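Local coordinates for diphosphomevalonate decarboxylase, putative (PDB 2HKE), which probably catalyses the ATP-dependent decarboxylation of (R)-5-diphosphomevalonate to isopentenyl diphosphate, a precursor of sterols and other isoprenoids, at residues M315-D329 with K347-Q361. The protein carries 1 engineered substitution. Residues are numbered along the deposited sequence; the frame is centred on the assembly and turned at random.
With SO4 (sulfate ion), chain D.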
ATOM      1  N   MET A 315      -1.550   2.196  23.613  1.00 21.70           N
ATOM      2  CA  MET A 315      -0.336   2.260  24.463  1.00 21.29           C
ATOM      3  C   MET A 315      -0.492   1.586  25.807  1.00 22.22           C
ATOM      4  O   MET A 315       0.501   1.237  26.439  1.00 21.54           O
ATOM      5  CB  MET A 315       0.071   3.689  24.673  1.00 21.13           C
ATOM      6  CG  MET A 315       0.566   4.386  23.392  1.00 21.76           C
ATOM      7  SD  MET A 315       1.932   3.609  22.562  1.00 23.72           S
ATOM      8  CE  MET A 315       1.184   2.505  21.350  1.00 20.97           C
ATOM      9  N   GLU A 316      -1.720   1.450  26.259  1.00 21.62           N
ATOM     10  CA  GLU A 316      -1.983   0.702  27.462  1.00 23.37           C
ATOM     11  C   GLU A 316      -1.703  -0.783  27.268  1.00 23.62           C
ATOM     12  O   GLU A 316      -1.395  -1.474  28.200  1.00 25.97           O
ATOM     13  CB  GLU A 316      -3.400   0.959  27.885  1.00 24.70           C
ATOM     14  CG  GLU A 316      -3.523   2.343  28.353  1.00 27.75           C
ATOM     15  CD  GLU A 316      -2.907   2.585  29.736  1.00 35.78           C
ATOM     16  OE1 GLU A 316      -2.837   1.631  30.555  1.00 35.38           O
ATOM     17  OE2 GLU A 316      -2.534   3.749  29.979  1.00 37.54           O
ATOM     18  N   HIS A 317      -1.834  -1.260  26.037  1.00 21.98           N
ATOM     19  CA  HIS A 317      -1.726  -2.684  25.738  1.00 21.62           C
ATOM     20  C   HIS A 317      -0.432  -2.996  25.032  1.00 20.98           C
ATOM     21  O   HIS A 317       0.124  -4.107  25.156  1.00 21.58           O
ATOM     22  CB  HIS A 317      -2.924  -3.091  24.857  1.00 21.09           C
ATOM     23  CG  HIS A 317      -4.249  -2.891  25.525  1.00 19.74           C
ATOM     24  ND1 HIS A 317      -4.896  -1.684  25.557  1.00 20.10           N
ATOM     25  CD2 HIS A 317      -5.035  -3.748  26.197  1.00 21.73           C
ATOM     26  CE1 HIS A 317      -6.029  -1.803  26.217  1.00 22.93           C
ATOM     27  NE2 HIS A 317      -6.126  -3.049  26.631  1.00 22.63           N
ATOM     28  N   PHE A 318       0.022  -2.061  24.218  1.00 20.86           N
ATOM     29  CA  PHE A 318       1.302  -2.188  23.489  1.00 20.42           C
ATOM     30  C   PHE A 318       2.158  -0.946  23.746  1.00 20.99           C
ATOM     31  O   PHE A 318       2.336  -0.119  22.868  1.00 20.68           O
ATOM     32  CB  PHE A 318       1.050  -2.339  21.995  1.00 21.31           C
ATOM     33  CG  PHE A 318       0.374  -3.614  21.607  1.00 20.59           C
ATOM     34  CD1 PHE A 318      -0.999  -3.690  21.525  1.00 22.32           C
ATOM     35  CD2 PHE A 318       1.127  -4.743  21.326  1.00 24.37           C
ATOM     36  CE1 PHE A 318      -1.618  -4.900  21.173  1.00 23.96           C
ATOM     37  CE2 PHE A 318       0.524  -5.938  20.952  1.00 25.40           C
ATOM     38  CZ  PHE A 318      -0.855  -6.004  20.874  1.00 23.09           C
ATOM     39  N   PRO A 319       2.707  -0.801  24.975  1.00 21.65           N
ATOM     40  CA  PRO A 319       3.393   0.425  25.349  1.00 22.41           C
ATOM     41  C   PRO A 319       4.598   0.618  24.494  1.00 22.70           C
ATOM     42  O   PRO A 319       5.504  -0.230  24.470  1.00 23.49           O
ATOM     43  CB  PRO A 319       3.772   0.187  26.821  1.00 23.21           C
ATOM     44  CG  PRO A 319       2.916  -0.958  27.238  1.00 23.75           C
ATOM     45  CD  PRO A 319       2.688  -1.782  26.076  1.00 21.57           C
ATOM     46  N   THR A 320       4.604   1.733  23.782  1.00 23.25           N
ATOM     47  CA  THR A 320       5.593   2.018  22.777  1.00 23.40           C
ATOM     48  C   THR A 320       6.184   3.417  23.028  1.00 23.94           C
ATOM     49  O   THR A 320       5.448   4.403  23.117  1.00 23.06           O
ATOM     50  CB  THR A 320       4.976   2.005  21.377  1.00 23.37           C
ATOM     51  OG1 THR A 320       4.289   0.749  21.167  1.00 22.38           O
ATOM     52  CG2 THR A 320       6.070   2.269  20.287  1.00 22.02           C
ATOM     53  N   PRO A 321       7.508   3.506  23.086  1.00 25.32           N
ATOM     54  CA  PRO A 321       8.108   4.831  23.341  1.00 26.07           C
ATOM     55  C   PRO A 321       7.837   5.832  22.203  1.00 26.72           C
ATOM     56  O   PRO A 321       7.758   5.436  21.026  1.00 25.56           O
ATOM     57  CB  PRO A 321       9.604   4.540  23.492  1.00 26.77           C
ATOM     58  CG  PRO A 321       9.831   3.147  23.057  1.00 27.41           C
ATOM     59  CD  PRO A 321       8.499   2.436  22.921  1.00 26.17           C
ATOM     60  N   PHE A 322       7.746   7.122  22.531  1.00 27.04           N
ATOM     61  CA  PHE A 322       7.411   8.137  21.503  1.00 27.35           C
ATOM     62  C   PHE A 322       8.473   8.272  20.449  1.00 27.70           C
ATOM     63  O   PHE A 322       8.191   8.668  19.299  1.00 26.45           O
ATOM     64  CB  PHE A 322       7.101   9.497  22.113  1.00 28.33           C
ATOM     65  CG  PHE A 322       5.836   9.516  22.875  1.00 30.19           C
ATOM     66  CD1 PHE A 322       4.644   9.318  22.242  1.00 30.46           C
ATOM     67  CD2 PHE A 322       5.828   9.737  24.248  1.00 32.14           C
ATOM     68  CE1 PHE A 322       3.446   9.333  22.947  1.00 34.50           C
ATOM     69  CE2 PHE A 322       4.641   9.753  24.947  1.00 30.54           C
ATOM     70  CZ  PHE A 322       3.454   9.547  24.295  1.00 31.84           C
ATOM     71  N   GLU A 323       9.691   7.910  20.812  1.00 27.30           N
ATOM     72  CA  GLU A 323      10.775   7.844  19.850  1.00 27.92           C
ATOM     73  C   GLU A 323      10.459   6.932  18.641  1.00 26.51           C
ATOM     74  O   GLU A 323      11.078   7.057  17.588  1.00 27.48           O
ATOM     75  CB  GLU A 323      12.020   7.347  20.551  1.00 30.01           C
ATOM     76  CG  GLU A 323      12.624   8.354  21.578  1.00 34.99           C
ATOM     77  CD  GLU A 323      11.848   8.525  22.907  1.00 42.19           C
ATOM     78  OE1 GLU A 323      10.952   7.719  23.255  1.00 40.51           O
ATOM     79  OE2 GLU A 323      12.149   9.524  23.612  1.00 48.54           O
ATOM     80  N   LYS A 324       9.527   5.998  18.816  1.00 25.22           N
ATOM     81  CA  LYS A 324       9.150   5.044  17.763  1.00 24.93           C
ATOM     82  C   LYS A 324       7.818   5.435  17.059  1.00 23.61           C
ATOM     83  O   LYS A 324       7.295   4.661  16.249  1.00 22.60           O
ATOM     84  CB  LYS A 324       9.024   3.631  18.328  1.00 26.53           C
ATOM     85  CG  LYS A 324      10.335   2.966  18.803  1.00 29.61           C
ATOM     86  CD  LYS A 324      11.281   2.686  17.635  1.00 34.40           C
ATOM     87  CE  LYS A 324      12.207   1.453  17.851  1.00 36.63           C
ATOM     88  NZ  LYS A 324      11.633   0.116  17.321  1.00 39.46           N
ATOM     89  N   PHE A 325       7.305   6.593  17.408  1.00 21.97           N
ATOM     90  CA  PHE A 325       6.167   7.210  16.716  1.00 22.47           C
ATOM     91  C   PHE A 325       6.686   8.026  15.545  1.00 23.55           C
ATOM     92  O   PHE A 325       7.602   8.846  15.708  1.00 24.65           O
ATOM     93  CB  PHE A 325       5.437   8.168  17.630  1.00 21.61           C
ATOM     94  CG  PHE A 325       4.482   7.563  18.572  1.00 20.87           C
ATOM     95  CD1 PHE A 325       4.804   6.431  19.287  1.00 22.56           C
ATOM     96  CD2 PHE A 325       3.283   8.172  18.825  1.00 21.09           C
ATOM     97  CE1 PHE A 325       3.970   5.923  20.196  1.00 23.75           C
ATOM     98  CE2 PHE A 325       2.409   7.650  19.734  1.00 22.54           C
ATOM     99  CZ  PHE A 325       2.756   6.504  20.413  1.00 23.26           C
ATOM    100  N   PHE A 326       6.086   7.849  14.378  1.00 23.01           N
ATOM    101  CA  PHE A 326       6.422   8.619  13.215  1.00 22.98           C
ATOM    102  C   PHE A 326       5.134   9.256  12.691  1.00 22.70           C
ATOM    103  O   PHE A 326       4.416   8.651  11.908  1.00 23.53           O
ATOM    104  CB  PHE A 326       7.089   7.721  12.191  1.00 23.83           C
ATOM    105  CG  PHE A 326       8.435   7.274  12.606  1.00 25.90           C
ATOM    106  CD1 PHE A 326       8.594   6.121  13.326  1.00 24.54           C
ATOM    107  CD2 PHE A 326       9.555   8.046  12.351  1.00 29.16           C
ATOM    108  CE1 PHE A 326       9.886   5.725  13.759  1.00 26.73           C
ATOM    109  CE2 PHE A 326      10.849   7.634  12.801  1.00 27.78           C
ATOM    110  CZ  PHE A 326      10.987   6.500  13.488  1.00 27.69           C
ATOM    111  N   PHE A 327       4.809  10.438  13.187  1.00 22.56           N
ATOM    112  CA  PHE A 327       3.550  11.083  12.873  1.00 23.64           C
ATOM    113  C   PHE A 327       3.777  12.180  11.832  1.00 25.13           C
ATOM    114  O   PHE A 327       4.592  13.044  12.037  1.00 26.88           O
ATOM    115  CB  PHE A 327       2.922  11.700  14.123  1.00 22.05           C
ATOM    116  CG  PHE A 327       2.007  10.754  14.912  1.00 22.44           C
ATOM    117  CD1 PHE A 327       2.393   9.458  15.166  1.00 21.70           C
ATOM    118  CD2 PHE A 327       0.778  11.189  15.374  1.00 20.61           C
ATOM    119  CE1 PHE A 327       1.563   8.616  15.882  1.00 22.46           C
ATOM    120  CE2 PHE A 327      -0.034  10.364  16.123  1.00 20.66           C
ATOM    121  CZ  PHE A 327       0.358   9.094  16.366  1.00 20.81           C
ATOM    122  N   GLY A 328       3.057  12.133  10.730  1.00 25.75           N
ATOM    123  CA  GLY A 328       3.060  13.239   9.760  1.00 27.68           C
ATOM    124  C   GLY A 328       2.517  14.517  10.406  1.00 28.96           C
ATOM    125  O   GLY A 328       2.924  15.627  10.042  1.00 30.43           O
ATOM    126  N   ASP A 329       1.580  14.364  11.350  1.00 28.24           N
ATOM    127  CA  ASP A 329       0.872  15.490  11.977  1.00 28.29           C
ATOM    128  C   ASP A 329       1.381  15.729  13.413  1.00 28.26           C
ATOM    129  O   ASP A 329       0.984  15.078  14.363  1.00 26.23           O
ATOM    130  CB  ASP A 329      -0.642  15.165  11.899  1.00 28.70           C
ATOM    131  CG  ASP A 329      -1.548  16.279  12.305  1.00 28.24           C
ATOM    132  OD1 ASP A 329      -1.161  17.209  13.061  1.00 30.85           O
ATOM    133  OD2 ASP A 329      -2.746  16.217  11.869  1.00 30.84           O
ATOM    134  N   LYS A 347      -7.033  -2.663  29.937  1.00 30.00           N
ATOM    135  CA  LYS A 347      -7.267  -4.085  30.070  1.00 29.46           C
ATOM    136  C   LYS A 347      -8.489  -4.530  29.261  1.00 28.23           C
ATOM    137  O   LYS A 347      -9.422  -5.147  29.792  1.00 29.15           O
ATOM    138  CB  LYS A 347      -7.365  -4.467  31.572  1.00 32.16           C
ATOM    139  CG  LYS A 347      -6.042  -4.267  32.335  1.00 35.85           C
ATOM    140  CD  LYS A 347      -4.989  -5.376  31.994  1.00 40.77           C
ATOM    141  CE  LYS A 347      -3.551  -5.085  32.596  1.00 41.80           C
ATOM    142  NZ  LYS A 347      -2.980  -3.698  32.327  1.00 45.93           N
ATOM    143  N   LEU A 348      -8.468  -4.243  27.966  1.00 23.70           N
ATOM    144  CA  LEU A 348      -9.573  -4.634  27.099  1.00 24.62           C
ATOM    145  C   LEU A 348      -9.394  -6.057  26.582  1.00 24.06           C
ATOM    146  O   LEU A 348     -10.331  -6.657  26.125  1.00 24.82           O
ATOM    147  CB  LEU A 348      -9.702  -3.661  25.924  1.00 23.94           C
ATOM    148  CG  LEU A 348     -10.076  -2.219  26.277  1.00 26.19           C
ATOM    149  CD1 LEU A 348     -10.036  -1.337  25.038  1.00 31.05           C
ATOM    150  CD2 LEU A 348     -11.445  -2.164  26.936  1.00 29.44           C
ATOM    151  N   ILE A 349      -8.136  -6.486  26.509  1.00 25.15           N
ATOM    152  CA  ILE A 349      -7.749  -7.838  26.113  1.00 24.61           C
ATOM    153  C   ILE A 349      -6.719  -8.363  27.088  1.00 24.97           C
ATOM    154  O   ILE A 349      -6.118  -7.598  27.828  1.00 24.83           O
ATOM    155  CB  ILE A 349      -7.161  -7.923  24.674  1.00 24.75           C
ATOM    156  CG1 ILE A 349      -5.862  -7.126  24.537  1.00 26.08           C
ATOM    157  CG2 ILE A 349      -8.240  -7.491  23.656  1.00 25.33           C
ATOM    158  CD1 ILE A 349      -5.073  -7.416  23.241  1.00 24.25           C
ATOM    159  N   ASP A 350      -6.507  -9.670  27.015  1.00 25.71           N
ATOM    160  CA  ASP A 350      -5.452 -10.365  27.704  1.00 26.80           C
ATOM    161  C   ASP A 350      -4.369 -10.707  26.680  1.00 26.43           C
ATOM    162  O   ASP A 350      -4.581 -11.577  25.836  1.00 26.09           O
ATOM    163  CB  ASP A 350      -6.039 -11.685  28.284  1.00 28.63           C
ATOM    164  CG  ASP A 350      -5.018 -12.512  29.043  1.00 32.12           C
ATOM    165  OD1 ASP A 350      -3.894 -12.008  29.352  1.00 41.56           O
ATOM    166  OD2 ASP A 350      -5.368 -13.695  29.345  1.00 45.79           O
ATOM    167  N   HIS A 351      -3.233 -10.015  26.744  1.00 25.79           N
ATOM    168  CA  HIS A 351      -2.115 -10.276  25.841  1.00 26.22           C
ATOM    169  C   HIS A 351      -0.869  -9.691  26.480  1.00 26.58           C
ATOM    170  O   HIS A 351      -0.941  -8.619  27.122  1.00 25.92           O
ATOM    171  CB  HIS A 351      -2.354  -9.634  24.453  1.00 26.40           C
ATOM    172  CG  HIS A 351      -1.331 -10.003  23.428  1.00 23.87           C
ATOM    173  ND1 HIS A 351      -1.331 -11.232  22.808  1.00 24.48           N
ATOM    174  CD2 HIS A 351      -0.318  -9.295  22.858  1.00 24.46           C
ATOM    175  CE1 HIS A 351      -0.340 -11.283  21.931  1.00 24.38           C
ATOM    176  NE2 HIS A 351       0.285 -10.120  21.935  1.00 22.43           N
ATOM    177  N   PRO A 352       0.284 -10.355  26.330  1.00 26.54           N
ATOM    178  CA  PRO A 352       1.514  -9.759  26.850  1.00 27.39           C
ATOM    179  C   PRO A 352       1.833  -8.348  26.331  1.00 28.50           C
ATOM    180  O   PRO A 352       1.739  -8.101  25.106  1.00 27.56           O
ATOM    181  CB  PRO A 352       2.592 -10.715  26.351  1.00 28.01           C
ATOM    182  CG  PRO A 352       1.881 -11.987  26.226  1.00 28.58           C
ATOM    183  CD  PRO A 352       0.546 -11.664  25.702  1.00 27.35           C
ATOM    184  N   LYS A 353       2.200  -7.448  27.238  1.00 28.11           N
ATOM    185  CA  LYS A 353       2.561  -6.087  26.821  1.00 28.39           C
ATOM    186  C   LYS A 353       3.925  -6.084  26.148  1.00 28.03           C
ATOM    187  O   LYS A 353       4.924  -6.645  26.653  1.00 28.82           O
ATOM    188  CB  LYS A 353       2.525  -5.113  27.985  1.00 30.04           C
ATOM    189  CG  LYS A 353       1.139  -4.941  28.589  1.00 30.78           C
ATOM    190  CD  LYS A 353       1.185  -3.929  29.697  1.00 31.86           C
ATOM    191  CE  LYS A 353      -0.131  -3.793  30.352  1.00 34.03           C
ATOM    192  NZ  LYS A 353      -0.117  -2.640  31.284  1.00 39.69           N
ATOM    193  N   LYS A 354       3.969  -5.442  24.987  1.00 27.33           N
ATOM    194  CA  LYS A 354       5.210  -5.217  24.263  1.00 26.68           C
ATOM    195  C   LYS A 354       5.035  -3.997  23.374  1.00 25.11           C
ATOM    196  O   LYS A 354       3.920  -3.636  23.028  1.00 23.55           O
ATOM    197  CB  LYS A 354       5.590  -6.432  23.431  1.00 27.16           C
ATOM    198  CG  LYS A 354       4.561  -6.716  22.301  1.00 28.16           C
ATOM    199  CD  LYS A 354       4.797  -8.000  21.600  1.00 30.59           C
ATOM    200  CE  LYS A 354       4.303  -9.196  22.388  1.00 32.47           C
ATOM    201  NZ  LYS A 354       4.709 -10.378  21.577  1.00 33.75           N
ATOM    202  N   PRO A 355       6.133  -3.346  23.013  1.00 24.30           N
ATOM    203  CA  PRO A 355       6.001  -2.203  22.117  1.00 23.91           C
ATOM    204  C   PRO A 355       5.719  -2.642  20.680  1.00 23.50           C
ATOM    205  O   PRO A 355       6.111  -3.741  20.252  1.00 23.01           O
ATOM    206  CB  PRO A 355       7.391  -1.560  22.162  1.00 23.89           C
ATOM    207  CG  PRO A 355       8.301  -2.669  22.534  1.00 24.69           C
ATOM    208  CD  PRO A 355       7.529  -3.604  23.399  1.00 25.25           C
ATOM    209  N   PHE A 356       5.042  -1.783  19.921  1.00 23.00           N
ATOM    210  CA  PHE A 356       5.138  -1.874  18.458  1.00 22.56           C
ATOM    211  C   PHE A 356       6.578  -1.625  18.043  1.00 23.12           C
ATOM    212  O   PHE A 356       7.361  -0.954  18.764  1.00 25.30           O
ATOM    213  CB  PHE A 356       4.245  -0.836  17.768  1.00 21.68           C
ATOM    214  CG  PHE A 356       2.790  -0.907  18.152  1.00 20.94           C
ATOM    215  CD1 PHE A 356       2.109  -2.125  18.200  1.00 21.59           C
ATOM    216  CD2 PHE A 356       2.073   0.269  18.383  1.00 21.29           C
ATOM    217  CE1 PHE A 356       0.769  -2.185  18.538  1.00 22.16           C
ATOM    218  CE2 PHE A 356       0.686   0.190  18.754  1.00 23.01           C
ATOM    219  CZ  PHE A 356       0.063  -1.030  18.786  1.00 22.79           C
ATOM    220  N   GLU A 357       6.933  -2.101  16.858  1.00 23.34           N
ATOM    221  CA  GLU A 357       8.232  -1.771  16.296  1.00 23.52           C
ATOM    222  C   GLU A 357       8.237  -0.271  15.980  1.00 23.59           C
ATOM    223  O   GLU A 357       9.243   0.398  16.121  1.00 24.13           O
ATOM    224  CB  GLU A 357       8.504  -2.590  15.062  1.00 24.25           C
ATOM    225  CG  GLU A 357       8.496  -4.065  15.272  1.00 26.53           C
ATOM    226  CD  GLU A 357       9.502  -4.469  16.356  1.00 34.25           C
ATOM    227  OE1 GLU A 357      10.725  -4.371  16.075  1.00 37.74           O
ATOM    228  OE2 GLU A 357       9.056  -4.817  17.475  1.00 38.57           O
ATOM    229  N   MET A 358       7.088   0.248  15.558  1.00 22.44           N
ATOM    230  CA  MET A 358       6.917   1.665  15.331  1.00 24.18           C
ATOM    231  C   MET A 358       5.449   1.894  15.115  1.00 21.92           C
ATOM    232  O   MET A 358       4.706   0.955  14.864  1.00 21.12           O
ATOM    233  CB  MET A 358       7.685   2.149  14.097  1.00 24.82           C
ATOM    234  CG  MET A 358       6.925   2.123  12.811  1.00 30.64           C
ATOM    235  SD  MET A 358       7.900   2.897  11.492  1.00 36.41           S
ATOM    236  CE  MET A 358       9.063   1.611  11.530  1.00 27.54           C
ATOM    237  N   LEU A 359       5.049   3.139  15.231  1.00 21.48           N
ATOM    238  CA  LEU A 359       3.673   3.554  14.953  1.00 20.97           C
ATOM    239  C   LEU A 359       3.681   4.747  14.025  1.00 21.70           C
ATOM    240  O   LEU A 359       4.153   5.821  14.410  1.00 20.64           O
ATOM    241  CB  LEU A 359       2.945   3.937  16.235  1.00 20.03           C
ATOM    242  CG  LEU A 359       1.490   4.368  16.085  1.00 20.63           C
ATOM    243  CD1 LEU A 359       0.642   3.215  15.548  1.00 19.66           C
ATOM    244  CD2 LEU A 359       0.931   4.857  17.411  1.00 21.35           C
ATOM    245  N   LEU A 360       3.170   4.532  12.813  1.00 20.05           N
ATOM    246  CA  LEU A 360       3.175   5.531  11.745  1.00 20.47           C
ATOM    247  C   LEU A 360       1.825   6.187  11.748  1.00 19.37           C
ATOM    248  O   LEU A 360       0.863   5.503  11.982  1.00 19.71           O
ATOM    249  CB  LEU A 360       3.359   4.830  10.405  1.00 20.10           C
ATOM    250  CG  LEU A 360       3.364   5.632   9.122  1.00 22.15           C
ATOM    251  CD1 LEU A 360       4.425   6.799   9.149  1.00 27.83           C
ATOM    252  CD2 LEU A 360       3.591   4.694   7.964  1.00 25.28           C
ATOM    253  N   GLN A 361       1.760   7.499  11.560  1.00 19.58           N
ATOM    254  CA  GLN A 361       0.481   8.161  11.293  1.00 19.37           C
ATOM    255  C   GLN A 361       0.580   8.956  10.019  1.00 19.99           C
ATOM    256  O   GLN A 361       1.591   9.579   9.761  1.00 20.15           O
ATOM    257  CB  GLN A 361       0.024   9.006  12.489  1.00 19.32           C
ATOM    258  CG  GLN A 361      -1.207   9.921  12.242  1.00 18.90           C
ATOM    259  CD  GLN A 361      -0.859  11.222  11.564  1.00 21.92           C
ATOM    260  OE1 GLN A 361       0.225  11.747  11.760  1.00 24.62           O
ATOM    261  NE2 GLN A 361      -1.804  11.778  10.776  1.00 20.56           N
TER
HETATM  262  S   SO4 D 382      -9.216 -11.642  25.307  1.00 37.23           S
HETATM  263  O1  SO4 D 382      -9.449 -13.065  25.517  1.00 38.30           O
HETATM  264  O2  SO4 D 382      -9.717 -10.905  26.446  1.00 34.71           O
HETATM  265  O3  SO4 D 382      -7.774 -11.441  25.136  1.00 31.05           O
HETATM  266  O4  SO4 D 382      -9.914 -11.267  24.084  1.00 40.22           O
HETATM  267  O   HOH W   1      -3.738  -3.078  29.599  1.00 44.34           O
HETATM  268  O   HOH W   2      -3.562  -0.833  31.403  1.00 50.14           O
HETATM  269  O   HOH W   3      -1.600  -5.990  26.202  1.00 28.82           O
HETATM  270  O   HOH W   4       9.946  -1.041  19.624  1.00 31.57           O
HETATM  271  O   HOH W   5      -3.080  14.472   9.793  1.00 27.54           O
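Q361, followed from CB to its amide, ties strand 358-363 to the turn after F327. Its CB sits over the centre of the F327 ring, 3.5 Å from the centroid and 8° off the normal, a CH-pi contact. CG, anti to the backbone N, skirts the same ring near CD2 and CE2; the bend at chi2 (-82°) then carries the amide past the ring to the turn. There OE1 accepts D329 N at 3.0 Å, in the carbonyl plane and on a lone pair, while NE2 makes a weak bond to a water that also donates to D329 OD2; that carboxylate's salt bridge is with K304.

Between the strands, L359 N donates to K324 O, F326 N to L359 O (2.8 Å), Q361 N to F326 O and G328 N to Q361 O. On the face shared with Q361, L359 CD2 lies 4.0 Å from the F325 ring centroid. The K324 chain, bent at chi2 and chi4, brings NZ to hydrogen-bond E357 O, in the carbonyl plane on a lone pair.

Upstream, T320 OG1 accepts F356 N at 2.9 Å and donates to F318 O, which fixes its hydroxyl. F318 CB rests over one face of the F356 ring, 3.8 Å from the centroid; the rings themselves barely overlap. L348 N meets H317 NE2 at 2.9 Å in the imidazole plane, and since ND1 is held by M313 O, both ring nitrogens are engaged.

Strands 325-327 and 358-361 run parallel, their axes 7° apart, and helix 330-338 connects them, covering F325 and F327: a beta-alpha-beta crossover that places 325-327 at the margin of the C-terminal domain's mixed sheet, in a GHMP-family fold.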